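AvrPib protein (PDB 5Z1V) serves as an avirulence effector of the rice blast fungus Magnaporthe oryzae, probably secreted and recognised by rice plants carrying the matching resistance gene. Local coordinates at residues V15-K20 / P54-S59; R35-R40 / F44-S49. All coordinates share one frame; numbering follows the deposited sequence. Where two conformers were deposited one is given.

Contact 1: V15-K20 / P54-S59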
loop_
_atom_site.group_PDB
_atom_site.type_symbol
_atom_site.label_atom_id
_atom_site.label_comp_id
_atom_site.label_asym_id
_atom_site.label_seq_id
_atom_site.Cartn_x
_atom_site.Cartn_y
_atom_site.Cartn_z
ATOM N N VAL A 15 -4.024 -0.301 3.002
ATOM C CA VAL A 15 -3.852 -0.274 1.558
ATOM C C VAL A 15 -4.124 -1.665 1.020
ATOM O O VAL A 15 -3.471 -2.627 1.427
ATOM C CB VAL A 15 -2.443 0.172 1.167
ATOM C CG1 VAL A 15 -2.315 0.174 -0.347
ATOM C CG2 VAL A 15 -2.148 1.565 1.763
ATOM N N THR A 16 -5.041 -1.767 0.068
ATOM C CA THR A 16 -5.317 -3.050 -0.557
ATOM C C THR A 16 -4.481 -3.186 -1.820
ATOM O O THR A 16 -4.416 -2.260 -2.633
ATOM C CB THR A 16 -6.803 -3.197 -0.865
ATOM O OG1 THR A 16 -7.507 -3.169 0.375
ATOM C CG2 THR A 16 -7.099 -4.535 -1.591
ATOM N N ILE A 17 -3.806 -4.321 -1.942
ATOM C CA ILE A 17 -2.959 -4.631 -3.084
ATOM C C ILE A 17 -3.751 -5.533 -4.011
ATOM O O ILE A 17 -4.244 -6.596 -3.583
ATOM C CB ILE A 17 -1.642 -5.296 -2.650
ATOM C CG1 ILE A 17 -0.857 -4.326 -1.755
ATOM C CG2 ILE A 17 -0.791 -5.617 -3.877
ATOM C CD1 ILE A 17 0.570 -4.779 -1.462
ATOM N N LEU A 18 -3.865 -5.093 -5.271
ATOM C CA LEU A 18 -4.705 -5.687 -6.297
ATOM C C LEU A 18 -3.839 -6.256 -7.406
ATOM O O LEU A 18 -2.842 -5.650 -7.813
ATOM C CB LEU A 18 -5.643 -4.643 -6.922
ATOM C CG LEU A 18 -6.549 -3.869 -5.987
ATOM C CD1 LEU A 18 -7.156 -2.722 -6.746
ATOM C CD2 LEU A 18 -7.622 -4.809 -5.420
ATOM N N LYS A 19 -4.245 -7.411 -7.910
ATOM C CA LYS A 19 -3.620 -8.022 -9.070
ATOM C C LYS A 19 -4.718 -8.130 -10.115
ATOM O O LYS A 19 -5.716 -8.826 -9.895
ATOM C CB LYS A 19 -3.037 -9.383 -8.698
ATOM C CG LYS A 19 -2.249 -10.026 -9.801
ATOM C CD LYS A 19 -1.523 -11.251 -9.241
ATOM C CE LYS A 19 -2.507 -12.345 -8.912
ATOM N NZ LYS A 19 -3.104 -12.884 -10.155
ATOM N N LYS A 20 -4.568 -7.398 -11.223
ATOM C CA LYS A 20 -5.640 -7.281 -12.211
ATOM C C LYS A 20 -6.957 -6.843 -11.561
ATOM O O LYS A 20 -8.032 -7.371 -11.863
ATOM C CB LYS A 20 -5.813 -8.597 -12.962
ATOM C CG LYS A 20 -4.636 -8.987 -13.834
ATOM C CD LYS A 20 -5.042 -10.124 -14.772
ATOM C CE LYS A 20 -4.123 -10.219 -15.982
ATOM N NZ LYS A 20 -3.084 -9.152 -15.996
ATOM N N PRO A 54 -2.972 5.765 -2.087
ATOM C CA PRO A 54 -1.758 4.961 -2.181
ATOM C C PRO A 54 -1.242 4.839 -3.609
ATOM O O PRO A 54 -1.962 5.035 -4.593
ATOM C CB PRO A 54 -2.227 3.596 -1.658
ATOM C CG PRO A 54 -3.642 3.514 -2.168
ATOM C CD PRO A 54 -4.188 4.932 -2.046
ATOM N N SER A 55 0.039 4.495 -3.692
ATOM C CA SER A 55 0.702 4.129 -4.935
ATOM C C SER A 55 1.659 2.979 -4.644
ATOM O O SER A 55 2.028 2.723 -3.493
ATOM C CB SER A 55 1.427 5.328 -5.545
ATOM O OG SER A 55 2.318 5.890 -4.604
ATOM N N ILE A 56 2.043 2.256 -5.691
ATOM C CA ILE A 56 2.967 1.147 -5.523
ATOM C C ILE A 56 3.929 1.174 -6.700
ATOM O O ILE A 56 3.575 1.587 -7.809
ATOM C CB ILE A 56 2.223 -0.214 -5.378
ATOM C CG1 ILE A 56 3.178 -1.348 -4.994
ATOM C CG2 ILE A 56 1.428 -0.562 -6.639
ATOM C CD1 ILE A 56 2.435 -2.670 -4.609
ATOM N N SER A 57 5.172 0.808 -6.426
ATOM C CA SER A 57 6.158 0.588 -7.468
ATOM C C SER A 57 5.828 -0.669 -8.272
ATOM O O SER A 57 4.935 -1.449 -7.935
ATOM C CB SER A 57 7.544 0.468 -6.846
ATOM O OG SER A 57 7.603 -0.655 -5.968
ATOM N N GLY A 58 6.582 -0.874 -9.354
ATOM C CA GLY A 58 6.407 -2.057 -10.174
ATOM C C GLY A 58 5.175 -1.996 -11.058
ATOM O O GLY A 58 4.464 -0.992 -11.143
ATOM N N SER A 59 4.924 -3.111 -11.744
ATOM C CA SER A 59 3.784 -3.201 -12.645
ATOM C C SER A 59 2.870 -4.392 -12.383
ATOM O O SER A 59 1.797 -4.458 -12.991
ATOM C CB SER A 59 4.265 -3.240 -14.106
ATOM O OG SER A 59 5.130 -4.336 -14.340
#
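V15 meets P54, and I17 meets I56, at two purely apolar points where strand 13-19 faces strand 54-56. The nearest CA atoms, those of V15 and P54, are 6.8 Å apart, too far for neighbouring strands of one sheet, and the meeting is made entirely by side chains. At V15 the branch close to P54 is CG1, which stands 3.7 Å from P54 CB; the rim of the proline ring continues the contact, with P54 CG 4.0 Å from the same V15 CG1. The other methyl, V15 CG2, also approaches P54 CB, so the valine fork straddles that carbon while the two side chains run past each other in opposite directions. Chi1 of 180°, with V15 CG1 anti to the backbone N, brings both methyls near P54 CB.

The I17 side chain closes on I56 step by step. Its CB is still 5.2 Å from I56 CD1, I17 CG1 has come to 4.7 Å, and the terminal methyl I17 CD1 reaches 4.2 Å from I56 CD1. The branch methyl I17 CG2 lies beside the same I56 CD1, at 4.4 Å. With chi2 at -170° the isoleucine chain is extended, and this carries the methyl forward although CB itself does not point at the partner. The end methyl of I56 points roughly at the I17 CD1 methyl and meets it across the end of the I17 chain, more loosely than V15 meets P54.

Neighbouring side chains frame both points: V63 touches V15, P54 and I56, while V48 lies against V15 and V46 against I56. Strand 13-19 is the middle strand of one antiparallel sheet and 54-56 an edge strand of the other, so this is inter-sheet packing in the hydrophobic core of the two-sheet beta sandwich of MAX effectors.

Contact 2: R35-R40 / F44-S49; sequences REFNIR and FTVSVS
R35 pairs with V46 and F37 with F44 as antiparallel hydrogen-bonded pairs around the non-hydrogen-bonded pair E36-T45, the two short strand segments lying 4.7 Å apart at closest approach with their directions 137° apart, a marked twist. Each hydrogen-bonded pair closes a double link: R35 N gives to V46 O at 2.9 Å and V46 N returns to R35 O, while F37 N to F44 O and F44 N to F37 O are both 2.8 Å.

On the face of E36 and T45, the glutamate chain bends at chi2 (73°) and brings its carboxylate back over the neighbouring strand. E36 OE2 comes within 3.0 Å of T45 OG1, a probable hydrogen bond that is not settled, since the hydroxyl proton has another acceptor nearby.

Apart from R35, whose guanidinium turns to E33, the other face is largely apolar and packs on the diagonal. F37 crosses to V46, F37 CD2 lying 3.8 Å from V46 CG2 in an oblique approach. In the same diagonal sense F44 turns toward I39, and the two side chains cross at about a right angle. F44 CD1 touches I39 CG1 at 3.8 Å, and the neighbouring ring atom F44 CE1 has I39 O at the same distance, lying in the ring plane at its edge. Beyond these partners, V27 and V29 take up F37, whereas Y61 meets the F44 ring with the planes at about 60°. The result is a twisted beta hairpin of strands 33-39 and 42-48, one side turned to the core of the MAX-effector sandwich.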
loop_
_atom_site.group_PDB
_atom_site.type_symbol
_atom_site.label_atom_id
_atom_site.label_comp_id
_atom_site.label_asym_id
_atom_site.label_seq_id
_atom_site.Cartn_x
_atom_site.Cartn_y
_atom_site.Cartn_z
ATOM N N ARG A 35 6.720 2.671 2.517
ATOM C CA ARG A 35 7.252 1.485 3.175
ATOM C C ARG A 35 7.552 0.415 2.133
ATOM O O ARG A 35 6.887 0.334 1.107
ATOM C CB ARG A 35 6.269 0.947 4.224
ATOM C CG ARG A 35 6.084 1.868 5.421
ATOM C CD ARG A 35 7.396 2.081 6.185
ATOM N NE ARG A 35 7.175 2.878 7.394
ATOM C CZ ARG A 35 7.364 4.194 7.482
ATOM N NH1 ARG A 35 7.800 4.887 6.441
ATOM N NH2 ARG A 35 7.124 4.828 8.627
ATOM N N GLU A 36 8.555 -0.420 2.416
ATOM C CA GLU A 36 8.917 -1.562 1.574
ATOM C C GLU A 36 8.170 -2.822 2.007
ATOM O O GLU A 36 8.040 -3.105 3.198
ATOM C CB GLU A 36 10.424 -1.822 1.673
ATOM C CG GLU A 36 11.047 -2.589 0.517
ATOM C CD GLU A 36 11.151 -1.751 -0.746
ATOM O OE1 GLU A 36 11.297 -2.341 -1.834
ATOM O OE2 GLU A 36 11.087 -0.503 -0.645
ATOM N N PHE A 37 7.724 -3.603 1.032
ATOM C CA PHE A 37 7.113 -4.898 1.285
ATOM C C PHE A 37 7.639 -5.915 0.295
ATOM O O PHE A 37 7.873 -5.597 -0.873
ATOM C CB PHE A 37 5.584 -4.843 1.178
ATOM C CG PHE A 37 4.968 -3.959 2.188
ATOM C CD1 PHE A 37 4.642 -4.443 3.434
ATOM C CD2 PHE A 37 4.751 -2.624 1.903
ATOM C CE1 PHE A 37 4.105 -3.599 4.402
ATOM C CE2 PHE A 37 4.211 -1.787 2.839
ATOM C CZ PHE A 37 3.884 -2.276 4.102
ATOM N N ASN A 38 7.794 -7.151 0.760
ATOM C CA ASN A 38 8.055 -8.291 -0.101
ATOM C C ASN A 38 6.713 -8.972 -0.385
ATOM O O ASN A 38 6.078 -9.516 0.524
ATOM C CB ASN A 38 9.025 -9.246 0.599
ATOM C CG ASN A 38 9.463 -10.402 -0.277
ATOM O OD1 ASN A 38 8.643 -11.095 -0.873
ATOM N ND2 ASN A 38 10.767 -10.644 -0.320
ATOM N N ILE A 39 6.272 -8.939 -1.630
ATOM C CA ILE A 39 5.024 -9.582 -2.013
ATOM C C ILE A 39 5.386 -10.711 -2.952
ATOM O O ILE A 39 5.952 -10.467 -4.025
ATOM C CB ILE A 39 4.039 -8.607 -2.673
ATOM C CG1 ILE A 39 3.841 -7.333 -1.834
ATOM C CG2 ILE A 39 2.705 -9.315 -2.892
ATOM C CD1 ILE A 39 3.303 -7.570 -0.460
ATOM N N ARG A 40 5.096 -11.946 -2.522
ATOM C CA ARG A 40 5.347 -13.165 -3.299
ATOM C C ARG A 40 6.769 -13.202 -3.862
ATOM O O ARG A 40 7.003 -13.658 -4.984
ATOM C CB ARG A 40 4.305 -13.346 -4.415
ATOM C CG ARG A 40 2.839 -13.267 -3.952
ATOM C CD ARG A 40 2.468 -14.371 -2.940
ATOM N NE ARG A 40 1.056 -14.299 -2.527
ATOM C CZ ARG A 40 0.092 -15.022 -3.082
ATOM N NH1 ARG A 40 0.387 -15.873 -4.056
ATOM N NH2 ARG A 40 -1.156 -14.895 -2.669
ATOM N N PHE A 44 8.514 -4.236 -3.255
ATOM C CA PHE A 44 7.684 -3.133 -3.710
ATOM C C PHE A 44 7.716 -2.014 -2.687
ATOM O O PHE A 44 7.726 -2.269 -1.485
ATOM C CB PHE A 44 6.237 -3.576 -3.894
ATOM C CG PHE A 44 6.075 -4.628 -4.922
ATOM C CD1 PHE A 44 6.153 -5.965 -4.579
ATOM C CD2 PHE A 44 5.851 -4.278 -6.244
ATOM C CE1 PHE A 44 6.005 -6.948 -5.534
ATOM C CE2 PHE A 44 5.695 -5.257 -7.209
ATOM C CZ PHE A 44 5.777 -6.598 -6.853
ATOM N N THR A 45 7.732 -0.783 -3.156
ATOM C CA THR A 45 7.510 0.377 -2.294
ATOM C C THR A 45 6.040 0.759 -2.386
ATOM O O THR A 45 5.523 0.941 -3.488
ATOM C CB THR A 45 8.372 1.573 -2.709
ATOM O OG1 THR A 45 9.754 1.188 -2.769
ATOM C CG2 THR A 45 8.217 2.710 -1.708
ATOM N N VAL A 46 5.362 0.850 -1.240
ATOM C CA VAL A 46 3.990 1.343 -1.160
ATOM C C VAL A 46 4.016 2.701 -0.473
ATOM O O VAL A 46 4.533 2.827 0.642
ATOM C CB VAL A 46 3.069 0.377 -0.388
ATOM C CG1 VAL A 46 1.663 1.007 -0.238
ATOM C CG2 VAL A 46 3.003 -0.973 -1.103
ATOM N N SER A 47 3.452 3.708 -1.124
ATOM C CA SER A 47 3.438 5.064 -0.591
ATOM C C SER A 47 2.002 5.506 -0.378
ATOM O O SER A 47 1.128 5.175 -1.178
ATOM C CB SER A 47 4.135 6.040 -1.560
ATOM O OG SER A 47 5.432 5.582 -1.891
ATOM N N VAL A 48 1.743 6.234 0.702
ATOM C CA VAL A 48 0.444 6.862 0.926
ATOM C C VAL A 48 0.660 8.368 0.961
ATOM O O VAL A 48 1.502 8.865 1.728
ATOM C CB VAL A 48 -0.230 6.381 2.220
ATOM C CG1 VAL A 48 -1.584 7.054 2.373
ATOM C CG2 VAL A 48 -0.389 4.853 2.195
ATOM N N SER A 49 -0.062 9.087 0.095
ATOM C CA SER A 49 0.050 10.533 0.025
ATOM C C SER A 49 -0.672 11.184 1.199
ATOM O O SER A 49 -1.411 10.537 1.942
ATOM C CB SER A 49 -0.521 11.047 -1.298
ATOM O OG SER A 49 0.157 10.474 -2.401
#

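Overall arrangement
The centres of the two contacts are 8 Å apart, each about 6 Å from the centre of the chain. In sequence the order is 15-20, 35-40, 44-49, 54-59, so the hairpin of contact 2 forms within the span that contact 1 closes. Strands 42-48 and 54-56 are sheet neighbours, with S55 N 2.8 Å from S47 O; just past the strand end, the side-chain atom S57 OG lies 2.8 Å from T45 N. Both are probable hydrogen bonds. Contact 2 pairs two strands of one sheet, and contact 1 packs that sheet's edge strand 54-56 against the opposing sheet. Both probably belong to the hydrophobic core whose stabilisation is essential for avirulence function.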